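Local coordinates for protein exoenzyme S (Pseudomonas aeruginosa, PDB 1HE9) that activates the GTPase activity of small G proteins of the host cell through this domain of a bifunctional type III secreted toxin, which also ADP-ribosylates host proteins, at residues A[73-78]-A[107-112]; A[20-25]-A[35-40]; A[58-63]-A[124-129]. All coordinates share one frame; numbering follows the deposited sequence.

Contact 1 (A[73-78]-A[107-112]); sequences RSIGGI and DQLHQV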
ATOM      1  N   ARG A  73      15.930 -11.908   8.797  1.00 42.94           N
ATOM      2  CA  ARG A  73      17.373 -12.115   8.951  1.00 43.41           C
ATOM      3  C   ARG A  73      17.915 -11.335  10.137  1.00 44.01           C
ATOM      4  O   ARG A  73      17.618 -10.167  10.283  1.00 45.94           O
ATOM      5  CB  ARG A  73      18.097 -11.673   7.698  1.00 43.65           C
ATOM      6  CG  ARG A  73      19.581 -11.795   7.826  1.00 38.67           C
ATOM      7  CD  ARG A  73      20.196 -11.805   6.486  1.00 37.95           C
ATOM      8  NE  ARG A  73      19.589 -12.747   5.555  1.00 37.29           N
ATOM      9  CZ  ARG A  73      19.871 -12.708   4.266  1.00 35.41           C
ATOM     10  NH1 ARG A  73      20.732 -11.776   3.876  1.00 34.72           N
ATOM     11  NH2 ARG A  73      19.290 -13.540   3.400  1.00 35.27           N
ATOM     12  N   SER A  74      18.687 -11.964  11.009  1.00 44.44           N
ATOM     13  CA  SER A  74      19.175 -11.238  12.185  1.00 46.69           C
ATOM     14  C   SER A  74      20.389 -10.433  11.798  1.00 44.68           C
ATOM     15  O   SER A  74      21.292 -10.908  11.103  1.00 46.51           O
ATOM     16  CB  SER A  74      19.540 -12.216  13.303  1.00 48.65           C
ATOM     17  OG  SER A  74      20.399 -13.168  12.708  1.00 51.73           O
ATOM     18  N   ILE A  75      20.350  -9.185  12.251  1.00 44.10           N
ATOM     19  CA  ILE A  75      21.369  -8.157  12.056  1.00 45.45           C
ATOM     20  C   ILE A  75      21.878  -7.945  13.481  1.00 46.57           C
ATOM     21  O   ILE A  75      21.199  -7.312  14.329  1.00 44.47           O
ATOM     22  CB  ILE A  75      20.715  -6.824  11.540  1.00 43.72           C
ATOM     23  CG1 ILE A  75      19.946  -7.093  10.212  1.00 42.34           C
ATOM     24  CG2 ILE A  75      21.763  -5.710  11.487  1.00 42.12           C
ATOM     25  CD1 ILE A  75      20.728  -7.889   9.154  1.00 36.12           C
ATOM     26  N   GLY A  76      23.058  -8.510  13.745  1.00 48.51           N
ATOM     27  CA  GLY A  76      23.640  -8.448  15.078  1.00 52.46           C
ATOM     28  C   GLY A  76      22.720  -9.104  16.108  1.00 53.02           C
ATOM     29  O   GLY A  76      22.412  -8.535  17.168  1.00 52.88           O
ATOM     30  N   GLY A  77      22.239 -10.295  15.770  1.00 54.55           N
ATOM     31  CA  GLY A  77      21.341 -10.997  16.665  1.00 57.89           C
ATOM     32  C   GLY A  77      19.880 -10.550  16.637  1.00 60.26           C
ATOM     33  O   GLY A  77      19.014 -11.321  17.039  1.00 62.57           O
ATOM     34  N   ILE A  78      19.594  -9.314  16.224  1.00 59.82           N
ATOM     35  CA  ILE A  78      18.212  -8.823  16.120  1.00 57.94           C
ATOM     36  C   ILE A  78      17.776  -8.818  14.642  1.00 55.98           C
ATOM     37  O   ILE A  78      18.550  -8.467  13.750  1.00 56.35           O
ATOM     38  CB  ILE A  78      18.096  -7.412  16.660  1.00 59.59           C
ATOM     39  CG1 ILE A  78      18.363  -7.429  18.148  1.00 62.76           C
ATOM     40  CG2 ILE A  78      16.724  -6.903  16.525  1.00 59.88           C
ATOM     41  CD1 ILE A  78      18.602  -6.035  18.708  1.00 64.11           C
ATOM     42  N   ASP A 107      28.423  -5.403   7.978  1.00 54.33           N
ATOM     43  CA  ASP A 107      28.648  -6.386   6.914  1.00 52.27           C
ATOM     44  C   ASP A 107      27.334  -7.041   6.519  1.00 51.81           C
ATOM     45  O   ASP A 107      27.122  -7.371   5.356  1.00 50.18           O
ATOM     46  CB  ASP A 107      29.605  -7.417   7.436  1.00 56.01           C
ATOM     47  CG  ASP A 107      30.881  -6.810   7.933  1.00 59.71           C
ATOM     48  OD1 ASP A 107      31.047  -5.533   7.883  1.00 58.54           O
ATOM     49  OD2 ASP A 107      31.682  -7.573   8.443  1.00 62.41           O
ATOM     50  N   GLN A 108      26.463  -7.259   7.503  1.00 49.83           N
ATOM     51  CA  GLN A 108      25.225  -7.967   7.271  1.00 48.29           C
ATOM     52  C   GLN A 108      24.334  -7.083   6.457  1.00 48.20           C
ATOM     53  O   GLN A 108      23.789  -7.548   5.468  1.00 48.01           O
ATOM     54  CB  GLN A 108      24.574  -8.387   8.607  1.00 48.50           C
ATOM     55  CG  GLN A 108      25.153  -9.688   9.212  1.00 49.23           C
ATOM     56  CD  GLN A 108      25.076  -9.794  10.750  1.00 52.94           C
ATOM     57  OE1 GLN A 108      24.055  -9.539  11.392  1.00 58.75           O
ATOM     58  NE2 GLN A 108      26.178 -10.194  11.330  1.00 57.45           N
ATOM     59  N   LEU A 109      24.221  -5.814   6.854  1.00 46.89           N
ATOM     60  CA  LEU A 109      23.395  -4.849   6.147  1.00 46.06           C
ATOM     61  C   LEU A 109      23.845  -4.683   4.676  1.00 46.95           C
ATOM     62  O   LEU A 109      23.022  -4.480   3.751  1.00 47.13           O
ATOM     63  CB  LEU A 109      23.399  -3.510   6.901  1.00 44.06           C
ATOM     64  CG  LEU A 109      22.548  -3.471   8.183  1.00 43.58           C
ATOM     65  CD1 LEU A 109      22.745  -2.120   8.834  1.00 42.58           C
ATOM     66  CD2 LEU A 109      21.037  -3.718   7.882  1.00 40.58           C
ATOM     67  N   HIS A 110      25.147  -4.814   4.435  1.00 46.28           N
ATOM     68  CA  HIS A 110      25.644  -4.687   3.068  1.00 46.46           C
ATOM     69  C   HIS A 110      25.127  -5.889   2.267  1.00 44.34           C
ATOM     70  O   HIS A 110      24.721  -5.766   1.124  1.00 46.49           O
ATOM     71  CB  HIS A 110      27.205  -4.691   2.996  1.00 46.99           C
ATOM     72  CG  HIS A 110      27.910  -3.494   3.630  1.00 49.30           C
ATOM     73  ND1 HIS A 110      29.266  -3.446   3.759  1.00 49.69           N
ATOM     74  CD2 HIS A 110      27.415  -2.346   4.154  1.00 48.39           C
ATOM     75  CE1 HIS A 110      29.607  -2.293   4.352  1.00 49.22           C
ATOM     76  NE2 HIS A 110      28.509  -1.623   4.594  1.00 46.71           N
ATOM     77  N   GLN A 111      25.183  -7.074   2.861  1.00 44.51           N
ATOM     78  CA  GLN A 111      24.745  -8.303   2.177  1.00 43.25           C
ATOM     79  C   GLN A 111      23.229  -8.186   1.849  1.00 41.94           C
ATOM     80  O   GLN A 111      22.775  -8.552   0.785  1.00 41.84           O
ATOM     81  CB  GLN A 111      25.039  -9.507   3.103  1.00 43.61           C
ATOM     82  CG  GLN A 111      24.569 -10.885   2.571  1.00 45.37           C
ATOM     83  CD  GLN A 111      25.058 -11.062   1.163  1.00 47.87           C
ATOM     84  OE1 GLN A 111      26.084 -10.478   0.821  1.00 49.70           O
ATOM     85  NE2 GLN A 111      24.335 -11.826   0.325  1.00 46.50           N
ATOM     86  N   VAL A 112      22.448  -7.645   2.769  1.00 41.62           N
ATOM     87  CA  VAL A 112      21.025  -7.472   2.530  1.00 42.23           C
ATOM     88  C   VAL A 112      20.783  -6.641   1.279  1.00 42.97           C
ATOM     89  O   VAL A 112      20.022  -7.055   0.401  1.00 44.97           O
ATOM     90  CB  VAL A 112      20.347  -6.797   3.720  1.00 41.73           C
ATOM     91  CG1 VAL A 112      18.985  -6.252   3.299  1.00 39.03           C
ATOM     92  CG2 VAL A 112      20.242  -7.794   4.864  1.00 40.04           C
TER
HETATM   93  O   HOH W   1      22.722 -10.314   5.502  1.00 43.46           O
HETATM   94  O   HOH W   2      23.028 -11.708  13.694  1.00 53.29           O
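Gln-108, on the long helix 101-130, reaches into the two-stranded beta hairpin of this helical GAP domain and bonds to its type I' turn, Ile-75 to Ile-78. Its chain is extended beyond CG, which brings the amide oxygen OE1 to the turn, where Gly-76 N donates to it at 2.8 Å. The N-H is nearly straight on the acceptor (161°), and the donor is tilted 19° from the carbonyl plane. A bridging water accepts from Gly-77 N and gives OE1 a second, weak bond. Gly-76 and Gly-77 both have positive phi, as a type I' turn requires.

Nearer the helix backbone the contact turns apolar. Ile-75 and Gln-108 run past each other in opposite directions, CD1 of Ile-75 lying 3.9 Å from CB of Gln-108. Ile-75 crosses Leu-109 at about a right angle, its CG2 branch 4.1 Å from Leu-109 CG, while its CD1 faces Val-112 CG2. On the solvent side, Arg-73 leaves with CG anti to its own N (chi1 177°), bends at chi3 and brings NH1 to Val-112 CG2 and Gln-111 CG, each 4.1 Å away, its guanidinium close to parallel with the Gln-111 amide. The guanidinium is salt-bridged to Glu-115, which also accepts from Gln-111 NE2. A further water joins the two segments, accepting from Arg-73 NH1 at 3.0 Å and donating to Gln-108 O at 3.0 Å.

Contact 2 (A[20-25]-A[35-40]); sequences SELATL and SRLASG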
ATOM      1  N   SER A  20      19.234   3.143   0.124  1.00 49.14           N
ATOM      2  CA  SER A  20      20.561   2.976  -0.477  1.00 50.86           C
ATOM      3  C   SER A  20      21.808   3.191   0.370  1.00 49.97           C
ATOM      4  O   SER A  20      22.780   2.461   0.195  1.00 50.11           O
ATOM      5  CB  SER A  20      20.689   3.784  -1.776  1.00 52.33           C
ATOM      6  OG  SER A  20      20.503   5.163  -1.539  1.00 54.64           O
ATOM      7  N   GLU A  21      21.792   4.172   1.269  1.00 49.16           N
ATOM      8  CA  GLU A  21      22.930   4.440   2.155  1.00 52.10           C
ATOM      9  C   GLU A  21      23.487   3.152   2.827  1.00 52.25           C
ATOM     10  O   GLU A  21      24.721   2.995   3.010  1.00 50.73           O
ATOM     11  CB  GLU A  21      22.491   5.423   3.246  1.00 53.18           C
ATOM     12  CG  GLU A  21      23.371   5.381   4.491  1.00 58.14           C
ATOM     13  CD  GLU A  21      23.003   6.457   5.546  1.00 61.12           C
ATOM     14  OE1 GLU A  21      23.745   6.591   6.558  1.00 60.18           O
ATOM     15  OE2 GLU A  21      21.977   7.168   5.358  1.00 63.59           O
ATOM     16  N   LEU A  22      22.556   2.257   3.186  1.00 50.64           N
ATOM     17  CA  LEU A  22      22.839   0.990   3.852  1.00 48.96           C
ATOM     18  C   LEU A  22      23.760   0.101   3.055  1.00 48.42           C
ATOM     19  O   LEU A  22      24.405  -0.752   3.616  1.00 48.37           O
ATOM     20  CB  LEU A  22      21.535   0.232   4.142  1.00 46.73           C
ATOM     21  CG  LEU A  22      20.609   0.889   5.162  1.00 46.32           C
ATOM     22  CD1 LEU A  22      19.311   0.105   5.241  1.00 44.38           C
ATOM     23  CD2 LEU A  22      21.276   0.949   6.531  1.00 46.02           C
ATOM     24  N   ALA A  23      23.845   0.312   1.752  1.00 47.41           N
ATOM     25  CA  ALA A  23      24.684  -0.533   0.932  1.00 48.76           C
ATOM     26  C   ALA A  23      26.177  -0.281   1.154  1.00 50.48           C
ATOM     27  O   ALA A  23      27.024  -1.104   0.756  1.00 49.50           O
ATOM     28  CB  ALA A  23      24.315  -0.345  -0.563  1.00 46.37           C
ATOM     29  N   THR A  24      26.506   0.863   1.757  1.00 51.89           N
ATOM     30  CA  THR A  24      27.902   1.204   2.033  1.00 53.62           C
ATOM     31  C   THR A  24      28.069   1.747   3.465  1.00 55.42           C
ATOM     32  O   THR A  24      29.115   2.275   3.807  1.00 56.74           O
ATOM     33  CB  THR A  24      28.438   2.275   1.032  1.00 53.61           C
ATOM     34  OG1 THR A  24      27.649   3.477   1.121  1.00 52.93           O
ATOM     35  CG2 THR A  24      28.415   1.732  -0.376  1.00 52.96           C
ATOM     36  N   LEU A  25      27.021   1.650   4.283  1.00 56.38           N
ATOM     37  CA  LEU A  25      27.079   2.119   5.664  1.00 57.58           C
ATOM     38  C   LEU A  25      28.371   1.620   6.259  1.00 58.20           C
ATOM     39  O   LEU A  25      28.710   0.445   6.099  1.00 57.95           O
ATOM     40  CB  LEU A  25      25.913   1.559   6.482  1.00 57.88           C
ATOM     41  CG  LEU A  25      25.720   2.082   7.915  1.00 58.85           C
ATOM     42  CD1 LEU A  25      25.728   3.620   7.888  1.00 57.24           C
ATOM     43  CD2 LEU A  25      24.384   1.556   8.515  1.00 57.34           C
ATOM     44  N   SER A  35      20.726   6.333  15.366  1.00114.03           N
ATOM     45  CA  SER A  35      19.367   6.766  15.505  1.00115.45           C
ATOM     46  C   SER A  35      18.767   7.014  14.123  1.00115.49           C
ATOM     47  O   SER A  35      18.313   6.085  13.457  1.00115.70           O
ATOM     48  CB  SER A  35      19.353   8.032  16.368  1.00116.00           C
ATOM     49  OG  SER A  35      18.440   8.989  15.875  1.00118.51           O
ATOM     50  N   ARG A  36      18.818   8.273  13.698  1.00115.71           N
ATOM     51  CA  ARG A  36      18.281   8.756  12.429  1.00115.84           C
ATOM     52  C   ARG A  36      17.974   7.719  11.356  1.00115.04           C
ATOM     53  O   ARG A  36      16.818   7.605  10.922  1.00114.99           O
ATOM     54  CB  ARG A  36      19.210   9.815  11.848  1.00116.85           C
ATOM     55  CG  ARG A  36      18.535  10.694  10.810  1.00118.84           C
ATOM     56  CD  ARG A  36      18.467  10.036   9.431  1.00120.80           C
ATOM     57  NE  ARG A  36      19.737  10.112   8.705  1.00122.47           N
ATOM     58  CZ  ARG A  36      19.889   9.803   7.419  1.00122.85           C
ATOM     59  NH1 ARG A  36      18.850   9.389   6.697  1.00122.88           N
ATOM     60  NH2 ARG A  36      21.089   9.902   6.859  1.00123.15           N
ATOM     61  N   LEU A  37      19.010   6.997  10.913  1.00113.57           N
ATOM     62  CA  LEU A  37      18.853   5.956   9.896  1.00111.88           C
ATOM     63  C   LEU A  37      18.095   4.772  10.504  1.00110.95           C
ATOM     64  O   LEU A  37      18.498   3.610  10.363  1.00110.34           O
ATOM     65  CB  LEU A  37      20.226   5.505   9.301  1.00110.94           C
ATOM     66  CG  LEU A  37      21.486   5.009  10.037  1.00109.58           C
ATOM     67  CD1 LEU A  37      21.187   4.124  11.223  1.00109.79           C
ATOM     68  CD2 LEU A  37      22.298   4.249   9.033  1.00108.97           C
ATOM     69  N   ALA A  38      16.986   5.072  11.178  1.00109.70           N
ATOM     70  CA  ALA A  38      16.192   4.019  11.792  1.00108.52           C
ATOM     71  C   ALA A  38      14.746   4.440  12.052  1.00107.55           C
ATOM     72  O   ALA A  38      13.981   3.715  12.695  1.00107.30           O
ATOM     73  CB  ALA A  38      16.865   3.573  13.108  1.00108.38           C
ATOM     74  N   SER A  39      14.363   5.601  11.536  1.00105.73           N
ATOM     75  CA  SER A  39      13.028   6.099  11.810  1.00103.61           C
ATOM     76  C   SER A  39      12.707   7.199  10.860  1.00101.84           C
ATOM     77  O   SER A  39      13.537   7.583  10.053  1.00101.96           O
ATOM     78  CB  SER A  39      12.989   6.658  13.235  1.00104.55           C
ATOM     79  OG  SER A  39      14.139   7.465  13.494  1.00104.13           O
ATOM     80  N   GLY A  40      11.513   7.749  10.989  1.00 99.96           N
ATOM     81  CA  GLY A  40      11.168   8.829  10.103  1.00 97.76           C
ATOM     82  C   GLY A  40      11.325   8.392   8.663  1.00 96.49           C
ATOM     83  O   GLY A  40      10.543   7.590   8.153  1.00 96.82           O
TER
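Two loops flanking helix 27-33 meet here: the 3-10 turn of 20-23 with the residues after it, and the irregular segment 35-40. The hydrophobic part of the contact converges on one methyl, Leu-37 CD2. Leu-25 and Leu-37 reach toward each other tip to tip, and Leu-37 CD2 lies 3.4 Å from Leu-25 CD2 and 3.7 Å from Leu-25 CD1, so it faces both branches of the fork. Leu-37 CG sits between its own N and carbonyl carbon (chi1 54°), which carries it toward Leu-25, and chi2 of 38° turns CD2 onto that side chain. Leu-22 comes to the same methyl with its CD2, at 4.3 Å, a looser approach.

Beside this cluster the contact becomes charged. Glu-21 is extended beyond CG and crosses Leu-37 at about a right angle; its OE1 lies 3.7 Å from Leu-37 CD2, so the carboxylate borders the leucines. The other oxygen, OE2, makes a salt bridge with Arg-36 NH2 at 3.2 Å. The two charged chains come from opposite directions, and the carboxylate and guanidinium planes are 49° apart, so the pair does not meet as a flat, two-pronged bridge. Arg-36 bends at chi2 and chi3 to present NH2. Glu-33 contributes a long, weak ion pair to the same nitrogen, and its carboxylate lies close to that of Glu-21, a like-charge approach that the arginine would be expected to ease.

Helix 43-57 packs against Leu-22 and Leu-37 through Leu-44, helix 101-130 meets Leu-22 and Leu-25 through Leu-109, and helix 27-33 touches Leu-25 through Leu-30.

Contact 3 (A[58-63]-A[124-129]); sequences SQVEES and ESEVSR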
ATOM      1  N   SER A  58       3.173  -8.785  -3.245  1.00 34.01           N
ATOM      2  CA  SER A  58       3.594  -9.313  -4.511  1.00 30.71           C
ATOM      3  C   SER A  58       2.821 -10.571  -4.883  1.00 32.45           C
ATOM      4  O   SER A  58       2.344 -11.325  -4.019  1.00 31.85           O
ATOM      5  CB  SER A  58       5.116  -9.534  -4.478  1.00 32.16           C
ATOM      6  OG  SER A  58       5.595 -10.374  -5.532  1.00 26.73           O
ATOM      7  N   GLN A  59       2.673 -10.802  -6.177  1.00 33.63           N
ATOM      8  CA  GLN A  59       1.971 -11.995  -6.589  1.00 38.65           C
ATOM      9  C   GLN A  59       2.996 -13.045  -7.042  1.00 39.78           C
ATOM     10  O   GLN A  59       2.616 -14.113  -7.527  1.00 41.16           O
ATOM     11  CB  GLN A  59       0.999 -11.684  -7.733  1.00 41.62           C
ATOM     12  CG  GLN A  59      -0.235 -10.816  -7.361  1.00 47.66           C
ATOM     13  CD  GLN A  59      -1.055 -10.481  -8.611  1.00 52.45           C
ATOM     14  OE1 GLN A  59      -0.852  -9.434  -9.239  1.00 53.90           O
ATOM     15  NE2 GLN A  59      -1.938 -11.407  -9.012  1.00 55.54           N
ATOM     16  N   VAL A  60       4.285 -12.735  -6.915  1.00 39.16           N
ATOM     17  CA  VAL A  60       5.325 -13.675  -7.297  1.00 37.88           C
ATOM     18  C   VAL A  60       5.823 -14.297  -6.008  1.00 38.73           C
ATOM     19  O   VAL A  60       6.430 -13.628  -5.183  1.00 41.50           O
ATOM     20  CB  VAL A  60       6.477 -12.961  -8.051  1.00 38.94           C
ATOM     21  CG1 VAL A  60       7.536 -13.991  -8.490  1.00 37.07           C
ATOM     22  CG2 VAL A  60       5.890 -12.204  -9.289  1.00 31.30           C
ATOM     23  N   GLU A  61       5.532 -15.572  -5.821  1.00 37.49           N
ATOM     24  CA  GLU A  61       5.939 -16.293  -4.618  1.00 39.32           C
ATOM     25  C   GLU A  61       7.436 -16.178  -4.228  1.00 37.04           C
ATOM     26  O   GLU A  61       7.790 -16.136  -3.074  1.00 35.81           O
ATOM     27  CB  GLU A  61       5.542 -17.764  -4.810  1.00 42.95           C
ATOM     28  CG  GLU A  61       5.814 -18.690  -3.654  1.00 46.57           C
ATOM     29  CD  GLU A  61       5.576 -20.137  -4.061  1.00 50.95           C
ATOM     30  OE1 GLU A  61       5.980 -21.036  -3.316  1.00 54.42           O
ATOM     31  OE2 GLU A  61       4.996 -20.396  -5.138  1.00 52.36           O
ATOM     32  N   GLU A  62       8.333 -16.162  -5.199  1.00 39.47           N
ATOM     33  CA  GLU A  62       9.757 -16.062  -4.879  1.00 42.20           C
ATOM     34  C   GLU A  62      10.048 -14.710  -4.256  1.00 40.55           C
ATOM     35  O   GLU A  62      10.852 -14.620  -3.316  1.00 42.51           O
ATOM     36  CB  GLU A  62      10.620 -16.283  -6.129  1.00 45.79           C
ATOM     37  CG  GLU A  62      12.116 -15.981  -5.942  1.00 55.28           C
ATOM     38  CD  GLU A  62      12.827 -16.860  -4.878  1.00 60.65           C
ATOM     39  OE1 GLU A  62      14.097 -16.738  -4.713  1.00 63.80           O
ATOM     40  OE2 GLU A  62      12.106 -17.662  -4.216  1.00 62.01           O
ATOM     41  N   SER A  63       9.365 -13.672  -4.739  1.00 37.66           N
ATOM     42  CA  SER A  63       9.568 -12.340  -4.186  1.00 34.10           C
ATOM     43  C   SER A  63       9.064 -12.228  -2.766  1.00 33.07           C
ATOM     44  O   SER A  63       9.726 -11.596  -1.937  1.00 33.76           O
ATOM     45  CB  SER A  63       8.927 -11.291  -5.061  1.00 32.01           C
ATOM     46  OG  SER A  63       9.602 -11.276  -6.298  1.00 33.46           O
ATOM     47  N   GLU A 124      10.424  -4.633  -9.888  1.00 35.49           N
ATOM     48  CA  GLU A 124      10.227  -3.632 -10.893  1.00 35.99           C
ATOM     49  C   GLU A 124       9.485  -4.212 -12.060  1.00 38.37           C
ATOM     50  O   GLU A 124       8.545  -3.590 -12.544  1.00 39.04           O
ATOM     51  CB  GLU A 124      11.551  -3.049 -11.351  1.00 34.28           C
ATOM     52  CG  GLU A 124      12.141  -1.979 -10.405  1.00 35.04           C
ATOM     53  CD  GLU A 124      13.358  -1.341 -11.040  1.00 36.83           C
ATOM     54  OE1 GLU A 124      13.585  -1.660 -12.207  1.00 39.07           O
ATOM     55  OE2 GLU A 124      14.096  -0.551 -10.430  1.00 37.71           O
ATOM     56  N   SER A 125       9.836  -5.411 -12.489  1.00 38.28           N
ATOM     57  CA  SER A 125       9.149  -5.869 -13.634  1.00 41.12           C
ATOM     58  C   SER A 125       7.750  -6.346 -13.348  1.00 43.16           C
ATOM     59  O   SER A 125       6.964  -6.401 -14.274  1.00 45.30           O
ATOM     60  CB  SER A 125      10.004  -6.872 -14.407  1.00 45.71           C
ATOM     61  OG  SER A 125      10.069  -8.140 -13.794  1.00 48.65           O
ATOM     62  N   GLU A 126       7.427  -6.703 -12.104  1.00 43.76           N
ATOM     63  CA  GLU A 126       6.044  -7.052 -11.763  1.00 42.98           C
ATOM     64  C   GLU A 126       5.279  -5.715 -11.744  1.00 42.63           C
ATOM     65  O   GLU A 126       4.187  -5.603 -12.226  1.00 46.73           O
ATOM     66  CB  GLU A 126       5.957  -7.680 -10.368  1.00 43.64           C
ATOM     67  CG  GLU A 126       4.531  -7.863  -9.817  1.00 41.28           C
ATOM     68  CD  GLU A 126       4.461  -8.698  -8.505  1.00 43.19           C
ATOM     69  OE1 GLU A 126       3.335  -9.080  -8.092  1.00 42.71           O
ATOM     70  OE2 GLU A 126       5.521  -8.968  -7.882  1.00 42.01           O
ATOM     71  N   VAL A 127       5.827  -4.683 -11.144  1.00 42.21           N
ATOM     72  CA  VAL A 127       5.102  -3.421 -11.167  1.00 44.23           C
ATOM     73  C   VAL A 127       4.855  -2.957 -12.620  1.00 47.52           C
ATOM     74  O   VAL A 127       3.805  -2.426 -12.967  1.00 49.59           O
ATOM     75  CB  VAL A 127       5.900  -2.340 -10.483  1.00 42.21           C
ATOM     76  CG1 VAL A 127       5.387  -1.003 -10.876  1.00 39.02           C
ATOM     77  CG2 VAL A 127       5.815  -2.520  -9.004  1.00 44.11           C
ATOM     78  N   SER A 128       5.813  -3.161 -13.500  1.00 46.98           N
ATOM     79  CA  SER A 128       5.544  -2.683 -14.815  1.00 49.58           C
ATOM     80  C   SER A 128       4.591  -3.639 -15.559  1.00 51.44           C
ATOM     81  O   SER A 128       3.843  -3.191 -16.399  1.00 52.41           O
ATOM     82  CB  SER A 128       6.870  -2.368 -15.553  1.00 46.20           C
ATOM     83  OG  SER A 128       7.386  -3.523 -16.129  1.00 46.00           O
ATOM     84  N   ARG A 129       4.570  -4.930 -15.222  1.00 53.20           N
ATOM     85  CA  ARG A 129       3.672  -5.904 -15.875  1.00 56.34           C
ATOM     86  C   ARG A 129       2.227  -5.601 -15.427  1.00 57.77           C
ATOM     87  O   ARG A 129       1.298  -5.538 -16.234  1.00 59.27           O
ATOM     88  CB  ARG A 129       4.056  -7.326 -15.420  1.00 58.98           C
ATOM     89  CG  ARG A 129       3.453  -8.553 -16.131  1.00 63.36           C
ATOM     90  CD  ARG A 129       3.466  -9.825 -15.177  1.00 68.37           C
ATOM     91  NE  ARG A 129       2.311  -9.813 -14.239  1.00 75.21           N
ATOM     92  CZ  ARG A 129       2.266 -10.280 -12.973  1.00 78.22           C
ATOM     93  NH1 ARG A 129       1.124 -10.167 -12.270  1.00 79.90           N
ATOM     94  NH2 ARG A 129       3.329 -10.855 -12.393  1.00 78.37           N
TER
HETATM   95  O   HOH W   3       8.278  -9.652  -8.200  1.00 34.90           O
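Glu-126 extends from helix 101-130 to Ser-58 and Gln-59, in the short connection between helices 43-57 and 61-72. From CB the chain runs straight, with CG anti to its N (chi1 170°) and the next bond also extended (chi2 171°), carrying the carboxylate to the connection. CD comes to 3.9 Å from Val-60 CG2, as the two side chains slide past each other in opposite directions, and OE2 lies 3.5 Å from the same methyl. At the tip each oxygen uses its syn lone pair for one bond: OE1 takes Gln-59 N at 2.7 Å, almost straight (169°), and OE2 takes Ser-58 OG, also at 2.7 Å. OE2 further accepts from a water, at 2.9 Å, that is also bonded to Ser-63 OG.

Ser-58 OG meanwhile accepts from Val-60 N at 3.0 Å, closing an ST turn: the hydroxyl accepts within its segment while donating to the carboxylate. Farther out, Arg-129 brings the edge of its guanidinium near Gln-59 OE1 and Val-60 CG2.

Gln-59 touches Val-130, and Ser-63, in the first turn of helix 61-72, touches Leu-119, both of helix 101-130; Leu-9 of helix 9-17 packs on Glu-126.

In the fold
Contacts 1 and 3 share helix 101-130, contact 1 on its earlier part and contact 3 near its end, with centres about 24 Å apart. Contacts 1 and 2 are neighbours, centres about 13 Å apart, and probably linked by a hydrogen bond from His-110 NE2 to Leu-25 O (2.6 Å). Contacts 2 and 3 lie on opposite sides of the chain's centre, about 25 Å between centres. In sequence, contact 1 is nested within the loop closed by contact 3. GDP, absent here, is bound by Arg-45 and Thr-86 in another structure of this protein; between side chains, Arg-45 is about 9 Å from Leu-37 and about 11 Å from Leu-109, Thr-86 about 11 Å from Arg-36, and contact 3 lies away from both.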